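Local coordinates for protein bacterioferritin (Rhodobacter capsulatus, PDB 1JGC) that probably stores iron, oxidising Fe(2+) with dioxygen at a ferroxidase centre and depositing the ferric mineral inside a hollow, heme-binding shell of 24 subunits, at residues Ser23-His28 / Arg45-Glu50; Trp35-Met40 / Glu81-Thr86; Glu103-Cys108 / Val115-Phe120. All coordinates share one frame; numbering follows the deposited sequence.

Interaction 1 (Ser23-His28 / Arg45-Glu50). With HEM (protoporphyrin IX containing Fe), chain D.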
loop_
_atom_site.group_PDB
_atom_site.type_symbol
_atom_site.label_atom_id
_atom_site.label_comp_id
_atom_site.label_asym_id
_atom_site.label_seq_id
_atom_site.Cartn_x
_atom_site.Cartn_y
_atom_site.Cartn_z
ATOM N N SER A 23 13.842 -47.062 -2.125
ATOM C CA SER A 23 12.662 -47.904 -2.159
ATOM C C SER A 23 12.246 -48.405 -0.789
ATOM O O SER A 23 11.051 -48.536 -0.515
ATOM C CB SER A 23 12.885 -49.083 -3.093
ATOM O OG SER A 23 13.012 -48.626 -4.424
ATOM N N GLN A 24 13.217 -48.682 0.075
ATOM C CA GLN A 24 12.886 -49.173 1.400
ATOM C C GLN A 24 12.155 -48.089 2.187
ATOM O O GLN A 24 11.160 -48.366 2.847
ATOM C CB GLN A 24 14.149 -49.627 2.144
ATOM C CG GLN A 24 13.871 -50.294 3.490
ATOM C CD GLN A 24 15.129 -50.851 4.134
ATOM O OE1 GLN A 24 15.740 -51.796 3.628
ATOM N NE2 GLN A 24 15.527 -50.264 5.253
ATOM N N TYR A 25 12.640 -46.855 2.104
ATOM C CA TYR A 25 12.014 -45.749 2.818
ATOM C C TYR A 25 10.638 -45.450 2.250
ATOM O O TYR A 25 9.697 -45.168 3.002
ATOM C CB TYR A 25 12.866 -44.483 2.734
ATOM C CG TYR A 25 14.072 -44.464 3.650
ATOM C CD1 TYR A 25 13.929 -44.629 5.030
ATOM C CD2 TYR A 25 15.352 -44.281 3.139
ATOM C CE1 TYR A 25 15.038 -44.617 5.877
ATOM C CE2 TYR A 25 16.461 -44.268 3.966
ATOM C CZ TYR A 25 16.304 -44.439 5.333
ATOM O OH TYR A 25 17.424 -44.460 6.143
ATOM N N TRP A 26 10.512 -45.519 0.928
ATOM C CA TRP A 26 9.231 -45.224 0.309
ATOM C C TRP A 26 8.166 -46.251 0.650
ATOM O O TRP A 26 7.014 -45.897 0.866
ATOM C CB TRP A 26 9.370 -45.096 -1.209
ATOM C CG TRP A 26 8.242 -44.314 -1.792
ATOM C CD1 TRP A 26 7.031 -44.795 -2.200
ATOM C CD2 TRP A 26 8.166 -42.886 -1.910
ATOM N NE1 TRP A 26 6.203 -43.757 -2.557
ATOM C CE2 TRP A 26 6.873 -42.574 -2.385
ATOM C CE3 TRP A 26 9.061 -41.842 -1.651
ATOM C CZ2 TRP A 26 6.452 -41.256 -2.607
ATOM C CZ3 TRP A 26 8.645 -40.536 -1.870
ATOM C CH2 TRP A 26 7.348 -40.254 -2.342
ATOM N N VAL A 27 8.540 -47.523 0.702
ATOM C CA VAL A 27 7.575 -48.550 1.052
ATOM C C VAL A 27 7.166 -48.332 2.511
ATOM O O VAL A 27 6.000 -48.456 2.863
ATOM C CB VAL A 27 8.168 -49.976 0.888
ATOM C CG1 VAL A 27 7.169 -51.005 1.360
ATOM C CG2 VAL A 27 8.518 -50.234 -0.559
ATOM N N HIS A 28 8.134 -47.998 3.353
ATOM C CA HIS A 28 7.857 -47.761 4.758
ATOM C C HIS A 28 6.923 -46.582 4.927
ATOM O O HIS A 28 6.051 -46.589 5.797
ATOM C CB HIS A 28 9.159 -47.535 5.518
ATOM C CG HIS A 28 9.882 -48.801 5.843
ATOM N ND1 HIS A 28 11.155 -48.822 6.365
ATOM C CD2 HIS A 28 9.496 -50.097 5.745
ATOM C CE1 HIS A 28 11.521 -50.073 6.580
ATOM N NE2 HIS A 28 10.532 -50.867 6.212
ATOM N N ARG A 45 9.116 -40.421 4.114
ATOM C CA ARG A 45 9.053 -39.835 2.784
ATOM C C ARG A 45 10.227 -38.882 2.605
ATOM O O ARG A 45 10.881 -38.882 1.568
ATOM C CB ARG A 45 7.732 -39.087 2.575
ATOM C CG ARG A 45 7.057 -39.426 1.249
ATOM C CD ARG A 45 5.837 -38.569 0.943
ATOM N NE ARG A 45 6.206 -37.379 0.189
ATOM C CZ ARG A 45 5.725 -37.069 -1.014
ATOM N NH1 ARG A 45 4.840 -37.857 -1.609
ATOM N NH2 ARG A 45 6.146 -35.976 -1.635
ATOM N N GLU A 46 10.497 -38.074 3.623
ATOM C CA GLU A 46 11.607 -37.134 3.560
ATOM C C GLU A 46 12.943 -37.856 3.369
ATOM O O GLU A 46 13.738 -37.487 2.505
ATOM C CB GLU A 46 11.672 -36.289 4.833
ATOM C CG GLU A 46 10.696 -35.127 4.893
ATOM C CD GLU A 46 10.664 -34.460 6.282
ATOM O OE1 GLU A 46 11.760 -34.229 6.871
ATOM O OE2 GLU A 46 9.542 -34.166 6.775
ATOM N N GLU A 47 13.192 -38.882 4.176
ATOM C CA GLU A 47 14.437 -39.630 4.074
ATOM C C GLU A 47 14.599 -40.275 2.699
ATOM O O GLU A 47 15.697 -40.311 2.159
ATOM C CB GLU A 47 14.512 -40.686 5.180
ATOM C CG GLU A 47 14.587 -40.103 6.594
ATOM C CD GLU A 47 14.432 -41.177 7.685
ATOM O OE1 GLU A 47 13.509 -42.017 7.565
ATOM O OE2 GLU A 47 15.220 -41.186 8.667
ATOM N N SER A 48 13.508 -40.772 2.130
ATOM C CA SER A 48 13.556 -41.392 0.809
ATOM C C SER A 48 13.964 -40.353 -0.236
ATOM O O SER A 48 14.772 -40.626 -1.121
ATOM C CB SER A 48 12.184 -41.989 0.447
ATOM O OG SER A 48 12.170 -42.556 -0.857
ATOM N N ILE A 49 13.395 -39.161 -0.132
ATOM C CA ILE A 49 13.717 -38.086 -1.063
ATOM C C ILE A 49 15.152 -37.576 -0.845
ATOM O O ILE A 49 15.776 -37.050 -1.760
ATOM C CB ILE A 49 12.670 -36.944 -0.946
ATOM C CG1 ILE A 49 11.319 -37.476 -1.430
ATOM C CG2 ILE A 49 13.081 -35.740 -1.771
ATOM C CD1 ILE A 49 10.189 -36.488 -1.394
ATOM N N GLU A 50 15.684 -37.740 0.361
ATOM C CA GLU A 50 17.062 -37.331 0.610
ATOM C C GLU A 50 17.960 -38.287 -0.166
ATOM O O GLU A 50 18.888 -37.861 -0.852
ATOM C CB GLU A 50 17.418 -37.418 2.096
ATOM C CG GLU A 50 17.203 -36.127 2.872
ATOM C CD GLU A 50 17.664 -36.229 4.337
ATOM O OE1 GLU A 50 18.874 -36.550 4.570
ATOM O OE2 GLU A 50 16.816 -35.988 5.245
HETATM C CHA HEM D . 11.092 -36.687 -6.466
HETATM C CHB HEM D . 15.117 -38.713 -8.260
HETATM C CHC HEM D . 13.160 -43.028 -7.492
HETATM C CHD HEM D . 8.952 -41.021 -6.322
HETATM C C1A HEM D . 12.424 -36.892 -6.821
HETATM C C2A HEM D . 13.563 -36.036 -6.549
HETATM C C3A HEM D . 14.568 -36.440 -7.405
HETATM C C4A HEM D . 14.212 -37.793 -7.770
HETATM C CMA HEM D . 15.910 -35.733 -7.667
HETATM C CAA HEM D . 13.802 -35.114 -5.354
HETATM C CBA HEM D . 12.781 -34.034 -5.045
HETATM C CGA HEM D . 12.694 -32.987 -6.126
HETATM O O1A HEM D . 11.843 -32.077 -5.988
HETATM O O2A HEM D . 13.472 -33.070 -7.106
HETATM C C1B HEM D . 14.957 -40.084 -8.202
HETATM C C2B HEM D . 15.978 -41.059 -8.551
HETATM C C3B HEM D . 15.407 -42.298 -8.408
HETATM C C4B HEM D . 14.068 -42.063 -7.861
HETATM C CMB HEM D . 17.421 -40.776 -8.966
HETATM C CAB HEM D . 16.078 -43.491 -8.669
HETATM C CBB HEM D . 15.540 -44.614 -9.275
HETATM C C1C HEM D . 11.890 -42.858 -6.991
HETATM C C2C HEM D . 11.060 -43.941 -6.500
HETATM C C3C HEM D . 9.850 -43.388 -6.145
HETATM C C4C HEM D . 9.954 -41.968 -6.483
HETATM C CMC HEM D . 11.480 -45.417 -6.393
HETATM C CAC HEM D . 8.767 -44.028 -5.538
HETATM C CBC HEM D . 8.426 -45.366 -5.649
HETATM C C1D HEM D . 9.128 -39.650 -6.319
HETATM C C2D HEM D . 8.091 -38.685 -5.983
HETATM C C3D HEM D . 8.685 -37.438 -6.025
HETATM C C4D HEM D . 10.104 -37.656 -6.339
HETATM C CMD HEM D . 6.622 -38.980 -5.656
HETATM C CAD HEM D . 7.880 -36.139 -5.916
HETATM C CBD HEM D . 8.091 -35.267 -4.691
HETATM C CGD HEM D . 7.078 -34.124 -4.600
HETATM O O1D HEM D . 6.882 -33.410 -5.616
HETATM O O2D HEM D . 6.488 -33.935 -3.508
HETATM N NA HEM D . 12.948 -38.098 -7.257
HETATM N NB HEM D . 13.803 -40.711 -7.731
HETATM N NC HEM D . 11.266 -41.644 -6.837
HETATM N ND HEM D . 10.353 -39.012 -6.538
HETATM FE FE HEM D . 12.108 -39.859 -7.055
#
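The aliphatic part of R45 overlaps the six-membered ring of W26, with R45 CG 4.0 Å from the ring centroid in an off-centre CH-pi contact. The two run side by side, but their flat ends are inclined rather than stacked, the ring and guanidinium planes being 48° apart. W26 CH2 sits over one guanidinium face, 3.5 Å from R45 NH1. A bend in the arginine at chi3 (91°) turns its end to the heme, where R45 NH2 donates a weak hydrogen bond of 2.8 Å to propionate oxygen O2D, which lies at the guanidinium edge.

One face of the indole takes the heme vinyl group, whose CAC stands 3.7 Å above the W26 plane near the rim. S48 OG comes in at the indole edge, in plane, 3.3 Å from W26 CE3; its hydrogen bond goes to I22 O. I49 divides its branches, CG1 meeting W26 CZ3 and CG2 the heme propionate arm. This is the heme pocket of bacterioferritin, built on an antiparallel pair of bundle helices whose local axes approach to 8.0 Å. M52 supplies the axial ligand, and W26 NE1 is hydrogen-bonded to D56 of the second subunit, probably the partner that shares the heme. Without the indole at W26, as with an alanine here, a gap is likely to open between R45 and the vinyl group, and that D56 would lose its N-H donor.

Y25, the residue before W26 on the same helix, faces the bundle interior. E47 CB lies 3.9 Å from the centroid of the Y25 ring and 6° off its normal, a CH-pi contact over the face, while Y25 CB rests on S48 CB. The far end of Y25 comes close to E94, an iron ligand of the dinuclear site, metal-free here.

Interaction 2 (Trp35-Met40 / Glu81-Thr86)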
loop_
_atom_site.group_PDB
_atom_site.type_symbol
_atom_site.label_atom_id
_atom_site.label_comp_id
_atom_site.label_asym_id
_atom_site.label_seq_id
_atom_site.Cartn_x
_atom_site.Cartn_y
_atom_site.Cartn_z
ATOM N N TRP A 35 -1.105 -47.525 8.178
ATOM C CA TRP A 35 -1.260 -47.891 9.586
ATOM C C TRP A 35 -1.858 -46.728 10.364
ATOM O O TRP A 35 -2.264 -46.879 11.518
ATOM C CB TRP A 35 0.084 -48.277 10.222
ATOM C CG TRP A 35 0.651 -49.576 9.718
ATOM C CD1 TRP A 35 -0.053 -50.637 9.218
ATOM C CD2 TRP A 35 2.037 -49.950 9.651
ATOM N NE1 TRP A 35 0.806 -51.640 8.839
ATOM C CE2 TRP A 35 2.093 -51.246 9.095
ATOM C CE3 TRP A 35 3.235 -49.315 10.005
ATOM C CZ2 TRP A 35 3.299 -51.917 8.882
ATOM C CZ3 TRP A 35 4.439 -49.985 9.792
ATOM C CH2 TRP A 35 4.457 -51.272 9.236
ATOM N N GLY A 36 -1.906 -45.563 9.729
ATOM C CA GLY A 36 -2.457 -44.394 10.383
ATOM C C GLY A 36 -1.413 -43.617 11.154
ATOM O O GLY A 36 -1.745 -42.738 11.948
ATOM N N LEU A 37 -0.146 -43.936 10.929
ATOM C CA LEU A 37 0.945 -43.247 11.611
ATOM C C LEU A 37 1.524 -42.190 10.666
ATOM O O LEU A 37 2.689 -42.252 10.282
ATOM C CB LEU A 37 2.026 -44.256 12.008
ATOM C CG LEU A 37 1.510 -45.472 12.789
ATOM C CD1 LEU A 37 2.675 -46.365 13.187
ATOM C CD2 LEU A 37 0.763 -45.011 14.026
ATOM N N ALA A 38 0.697 -41.213 10.309
ATOM C CA ALA A 38 1.081 -40.157 9.382
ATOM C C ALA A 38 2.387 -39.431 9.690
ATOM O O ALA A 38 3.177 -39.164 8.787
ATOM C CB ALA A 38 -0.047 -39.153 9.261
ATOM N N LYS A 39 2.623 -39.112 10.954
ATOM C CA LYS A 39 3.831 -38.383 11.317
ATOM C C LYS A 39 5.082 -39.213 11.116
ATOM O O LYS A 39 6.137 -38.692 10.758
ATOM C CB LYS A 39 3.720 -37.889 12.753
ATOM C CG LYS A 39 2.458 -37.087 12.943
ATOM C CD LYS A 39 2.334 -36.512 14.314
ATOM C CE LYS A 39 1.102 -35.624 14.384
ATOM N NZ LYS A 39 0.969 -35.056 15.750
ATOM N N MET A 40 4.964 -40.513 11.342
ATOM C CA MET A 40 6.089 -41.399 11.136
ATOM C C MET A 40 6.280 -41.520 9.615
ATOM O O MET A 40 7.399 -41.541 9.105
ATOM C CB MET A 40 5.772 -42.751 11.763
ATOM C CG MET A 40 6.774 -43.838 11.517
ATOM S SD MET A 40 6.420 -45.293 12.546
ATOM C CE MET A 40 8.114 -45.810 12.912
ATOM N N GLU A 81 7.392 -55.219 9.329
ATOM C CA GLU A 81 5.966 -55.513 9.274
ATOM C C GLU A 81 5.224 -54.760 10.359
ATOM O O GLU A 81 4.032 -54.988 10.579
ATOM C CB GLU A 81 5.705 -57.015 9.406
ATOM C CG GLU A 81 6.184 -57.816 8.204
ATOM C CD GLU A 81 5.640 -59.242 8.167
ATOM O OE1 GLU A 81 5.847 -59.989 9.157
ATOM O OE2 GLU A 81 5.012 -59.611 7.141
ATOM N N GLY A 82 5.938 -53.859 11.028
ATOM C CA GLY A 82 5.343 -53.060 12.084
ATOM C C GLY A 82 6.141 -51.803 12.374
ATOM O O GLY A 82 7.266 -51.649 11.890
ATOM N N PRO A 83 5.587 -50.877 13.165
ATOM C CA PRO A 83 6.289 -49.631 13.497
ATOM C C PRO A 83 7.749 -49.823 13.910
ATOM O O PRO A 83 8.653 -49.311 13.263
ATOM C CB PRO A 83 5.447 -49.048 14.631
ATOM C CG PRO A 83 4.055 -49.511 14.284
ATOM C CD PRO A 83 4.264 -50.939 13.819
ATOM N N ARG A 84 7.982 -50.569 14.984
ATOM C CA ARG A 84 9.345 -50.769 15.464
ATOM C C ARG A 84 10.256 -51.491 14.476
ATOM O O ARG A 84 11.422 -51.134 14.347
ATOM C CB ARG A 84 9.344 -51.519 16.798
ATOM C CG ARG A 84 10.679 -51.476 17.514
ATOM C CD ARG A 84 10.564 -52.089 18.896
ATOM N NE ARG A 84 11.719 -51.789 19.736
ATOM C CZ ARG A 84 12.945 -52.240 19.504
ATOM N NH1 ARG A 84 13.170 -53.017 18.453
ATOM N NH2 ARG A 84 13.940 -51.913 20.325
ATOM N N GLU A 85 9.734 -52.494 13.775
ATOM C CA GLU A 85 10.551 -53.234 12.814
ATOM C C GLU A 85 11.084 -52.346 11.692
ATOM O O GLU A 85 12.228 -52.527 11.249
ATOM C CB GLU A 85 9.766 -54.390 12.175
ATOM C CG GLU A 85 9.493 -55.563 13.079
ATOM C CD GLU A 85 8.548 -55.201 14.226
ATOM O OE1 GLU A 85 7.445 -54.641 13.954
ATOM O OE2 GLU A 85 8.910 -55.480 15.406
ATOM N N THR A 86 10.261 -51.407 11.217
ATOM C CA THR A 86 10.696 -50.525 10.131
ATOM C C THR A 86 11.874 -49.670 10.596
ATOM O O THR A 86 12.797 -49.395 9.824
ATOM C CB THR A 86 9.534 -49.614 9.605
ATOM O OG1 THR A 86 9.013 -48.817 10.670
ATOM C CG2 THR A 86 8.411 -50.461 9.031
#
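W35 directs the six-membered half of its indole at the backbone of E81 and G82, with W35 CH2 3.5 Å from G82 CA and CZ2 beside E81 O. Two further groups meet the same ring from different directions. P83 CD lies over one face, 4.1 Å from W35 CZ3, whereas T86 CG2 approaches the edge near the ring plane, 4.0 Å from W35 CH2. L37 crosses the proline at about a right angle and touches it with one methyl, L37 CD1 to P83 CG at 3.6 Å, so P83 meets an aromatic partner at CD and an aliphatic one at CG.

M40 reaches over from the first turn of its helix. With CG anti to the backbone N (chi1 174°) the chain extends across the contact, and a bend at chi3 sets M40 CE 3.6 Å from P83 O and near T86 OG1. The T86 hydroxyl donates to P83 O at 2.7 Å, meeting the C=O at 134° and tilted 24° from the carbonyl plane; Q32 NE2 also bonds this hydroxyl. The methyl of M40 thus lies against a hydroxyl and a carbonyl that are already hydrogen-bonded to each other. R143 of the third subunit makes a cation-pi contact with W35, and M157 of the fourth subunit packs on M40, so subunit interfaces adjoin this contact.

G36, at positive phi, ends helix 5-34 in a Schellman motif, L37 is the N-cap of helix 38-64, and G82 is the N-cap of helix 83-111: the contact joins the tight first turn of a ferritin four-helix bundle to the end of its long crossover loop.

Interaction 3 (Glu103-Cys108 / Val115-Phe120)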
loop_
_atom_site.group_PDB
_atom_site.type_symbol
_atom_site.label_atom_id
_atom_site.label_comp_id
_atom_site.label_asym_id
_atom_site.label_seq_id
_atom_site.Cartn_x
_atom_site.Cartn_y
_atom_site.Cartn_z
ATOM N N GLU A 103 34.716 -47.666 3.551
ATOM C CA GLU A 103 35.616 -48.479 2.752
ATOM C C GLU A 103 35.959 -47.724 1.465
ATOM O O GLU A 103 37.131 -47.522 1.132
ATOM C CB GLU A 103 34.901 -49.781 2.432
ATOM C CG GLU A 103 35.778 -50.958 2.132
ATOM C CD GLU A 103 34.944 -52.208 1.865
ATOM O OE1 GLU A 103 34.095 -52.557 2.736
ATOM O OE2 GLU A 103 35.143 -52.823 0.786
ATOM N N ALA A 104 34.922 -47.301 0.744
ATOM C CA ALA A 104 35.112 -46.564 -0.499
ATOM C C ALA A 104 35.921 -45.309 -0.208
ATOM O O ALA A 104 36.861 -44.975 -0.923
ATOM C CB ALA A 104 33.760 -46.186 -1.102
ATOM N N ARG A 105 35.552 -44.626 0.862
ATOM C CA ARG A 105 36.220 -43.402 1.256
ATOM C C ARG A 105 37.732 -43.624 1.443
ATOM O O ARG A 105 38.546 -42.859 0.914
ATOM C CB ARG A 105 35.541 -42.864 2.523
ATOM C CG ARG A 105 36.107 -41.583 3.049
ATOM C CD ARG A 105 37.182 -41.899 4.043
ATOM N NE ARG A 105 38.020 -40.740 4.276
ATOM C CZ ARG A 105 39.308 -40.822 4.563
ATOM N NH1 ARG A 105 39.893 -42.012 4.653
ATOM N NH2 ARG A 105 40.007 -39.710 4.743
ATOM N N ASP A 106 38.120 -44.667 2.175
ATOM C CA ASP A 106 39.544 -44.942 2.353
ATOM C C ASP A 106 40.226 -45.155 1.001
ATOM O O ASP A 106 41.314 -44.625 0.762
ATOM C CB ASP A 106 39.773 -46.185 3.219
ATOM C CG ASP A 106 39.553 -45.920 4.697
ATOM O OD1 ASP A 106 39.770 -44.775 5.146
ATOM O OD2 ASP A 106 39.182 -46.867 5.419
ATOM N N TYR A 107 39.590 -45.924 0.118
ATOM C CA TYR A 107 40.188 -46.179 -1.184
ATOM C C TYR A 107 40.369 -44.908 -2.006
ATOM O O TYR A 107 41.389 -44.748 -2.673
ATOM C CB TYR A 107 39.375 -47.190 -1.993
ATOM C CG TYR A 107 40.040 -47.507 -3.312
ATOM C CD1 TYR A 107 41.180 -48.315 -3.369
ATOM C CD2 TYR A 107 39.586 -46.925 -4.501
ATOM C CE1 TYR A 107 41.849 -48.524 -4.577
ATOM C CE2 TYR A 107 40.247 -47.125 -5.710
ATOM C CZ TYR A 107 41.376 -47.918 -5.743
ATOM O OH TYR A 107 42.057 -48.063 -6.937
ATOM N N CYS A 108 39.388 -44.007 -1.970
ATOM C CA CYS A 108 39.499 -42.763 -2.723
ATOM C C CYS A 108 40.700 -41.970 -2.227
ATOM O O CYS A 108 41.438 -41.391 -3.016
ATOM C CB CYS A 108 38.227 -41.928 -2.579
ATOM S SG CYS A 108 36.821 -42.585 -3.520
ATOM N N VAL A 115 37.989 -35.225 -4.696
ATOM C CA VAL A 115 36.570 -34.933 -4.804
ATOM C C VAL A 115 35.701 -36.145 -4.480
ATOM O O VAL A 115 34.762 -36.044 -3.685
ATOM C CB VAL A 115 36.217 -34.404 -6.203
ATOM C CG1 VAL A 115 34.734 -34.077 -6.269
ATOM C CG2 VAL A 115 37.053 -33.168 -6.509
ATOM N N SER A 116 35.992 -37.293 -5.078
ATOM C CA SER A 116 35.200 -38.483 -4.776
ATOM C C SER A 116 35.301 -38.839 -3.287
ATOM O O SER A 116 34.344 -39.323 -2.687
ATOM C CB SER A 116 35.656 -39.666 -5.631
ATOM O OG SER A 116 35.370 -39.430 -6.997
ATOM N N LYS A 117 36.461 -38.588 -2.694
ATOM C CA LYS A 117 36.664 -38.874 -1.283
ATOM C C LYS A 117 35.703 -38.038 -0.438
ATOM O O LYS A 117 35.022 -38.559 0.451
ATOM C CB LYS A 117 38.105 -38.559 -0.877
ATOM C CG LYS A 117 38.412 -38.877 0.567
ATOM C CD LYS A 117 39.644 -38.131 1.064
ATOM C CE LYS A 117 39.394 -36.636 1.090
ATOM N NZ LYS A 117 40.468 -35.901 1.813
ATOM N N ASN A 118 35.649 -36.738 -0.715
ATOM C CA ASN A 118 34.767 -35.860 0.036
ATOM C C ASN A 118 33.297 -36.201 -0.143
ATOM O O ASN A 118 32.497 -35.953 0.748
ATOM C CB ASN A 118 35.017 -34.399 -0.327
ATOM C CG ASN A 118 36.371 -33.919 0.137
ATOM O OD1 ASN A 118 36.906 -34.422 1.127
ATOM N ND2 ASN A 118 36.934 -32.941 -0.565
ATOM N N ILE A 119 32.931 -36.760 -1.289
ATOM C CA ILE A 119 31.544 -37.138 -1.491
ATOM C C ILE A 119 31.217 -38.239 -0.484
ATOM O O ILE A 119 30.155 -38.228 0.143
ATOM C CB ILE A 119 31.295 -37.652 -2.915
ATOM C CG1 ILE A 119 31.326 -36.479 -3.896
ATOM C CG2 ILE A 119 29.964 -38.386 -2.979
ATOM C CD1 ILE A 119 31.140 -36.883 -5.343
ATOM N N PHE A 120 32.130 -39.189 -0.313
ATOM C CA PHE A 120 31.889 -40.253 0.653
ATOM C C PHE A 120 31.934 -39.731 2.089
ATOM O O PHE A 120 31.257 -40.273 2.968
ATOM C CB PHE A 120 32.879 -41.406 0.462
ATOM C CG PHE A 120 32.573 -42.262 -0.730
ATOM C CD1 PHE A 120 31.411 -43.022 -0.774
ATOM C CD2 PHE A 120 33.431 -42.293 -1.822
ATOM C CE1 PHE A 120 31.105 -43.802 -1.887
ATOM C CE2 PHE A 120 33.128 -43.072 -2.939
ATOM C CZ PHE A 120 31.961 -43.826 -2.968
#
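F120 starts its contact at CB, which lies 3.7 Å from R105 CB, and with CG anti to the carbonyl carbon (chi1 -75°) the ring is carried on toward A104. CG is near both A104 CB and the backbone N of R105. CD2 and CE2 meet C108 SG at the edge, the CE2 to SG distance being 3.8 Å, while all the ring carbons have A104 CB above them, with CZ, the tip, nearest. That common partner reflects a CH-pi contact over the ring face: A104 CB is 3.6 Å from the F120 centroid and 13° off the normal. The sulfur is placed differently, 76° off the normal, which defines a Cys sulfur-aromatic contact at the edge. L11 and Y101 also touch the phenylalanine.

C108 continues the interface away from the ring. Its CB packs 3.7 Å from K117 CA, and its SG lies against S116 CB; the S116 hydroxyl is hydrogen-bonded to D113 and R61.

At the flank, R105 and K117 lie side by side and point the same way, with R105 NH2 4.0 Å from K117 CD. The like charges come no closer than 4.8 Å, R105 NH2 to K117 NZ, and each has at least one acidic partner that would probably offset the repulsion. R105 NH1 makes a salt bridge of 2.8 Å to D106 OD1 and R105 NE pairs with E121, while K117 NZ pairs with E121 of the fifth subunit.

The local axes run antiparallel, 8.3 Å apart at closest approach, and only a short turn links helix 83-111 to helix 114-144. This is an antiparallel helical hairpin, the second helix pair of the ferritin four-helix bundle.

Overall arrangement
From the N terminus, helix 5-34 leads through a tight turn into helix 38-64, and interaction 1 closes this hairpin across 16 intervening residues. Interaction 2 opens at that turn, before interaction 1 has closed, and is completed only after the long connection to helix 83-111, so the two cross. They also touch, H28 CD2 lying 3.5 Å from T86 CG2, with centres 13 Å apart. Interaction 3 follows in series, closing the short turn from helix 83-111 into helix 114-144. Its centre is about 34 Å from that of interaction 2, on the opposite side of the chain's centre. Interactions 1 and 3 each join one hairpin; interaction 2 ties the hairpins together.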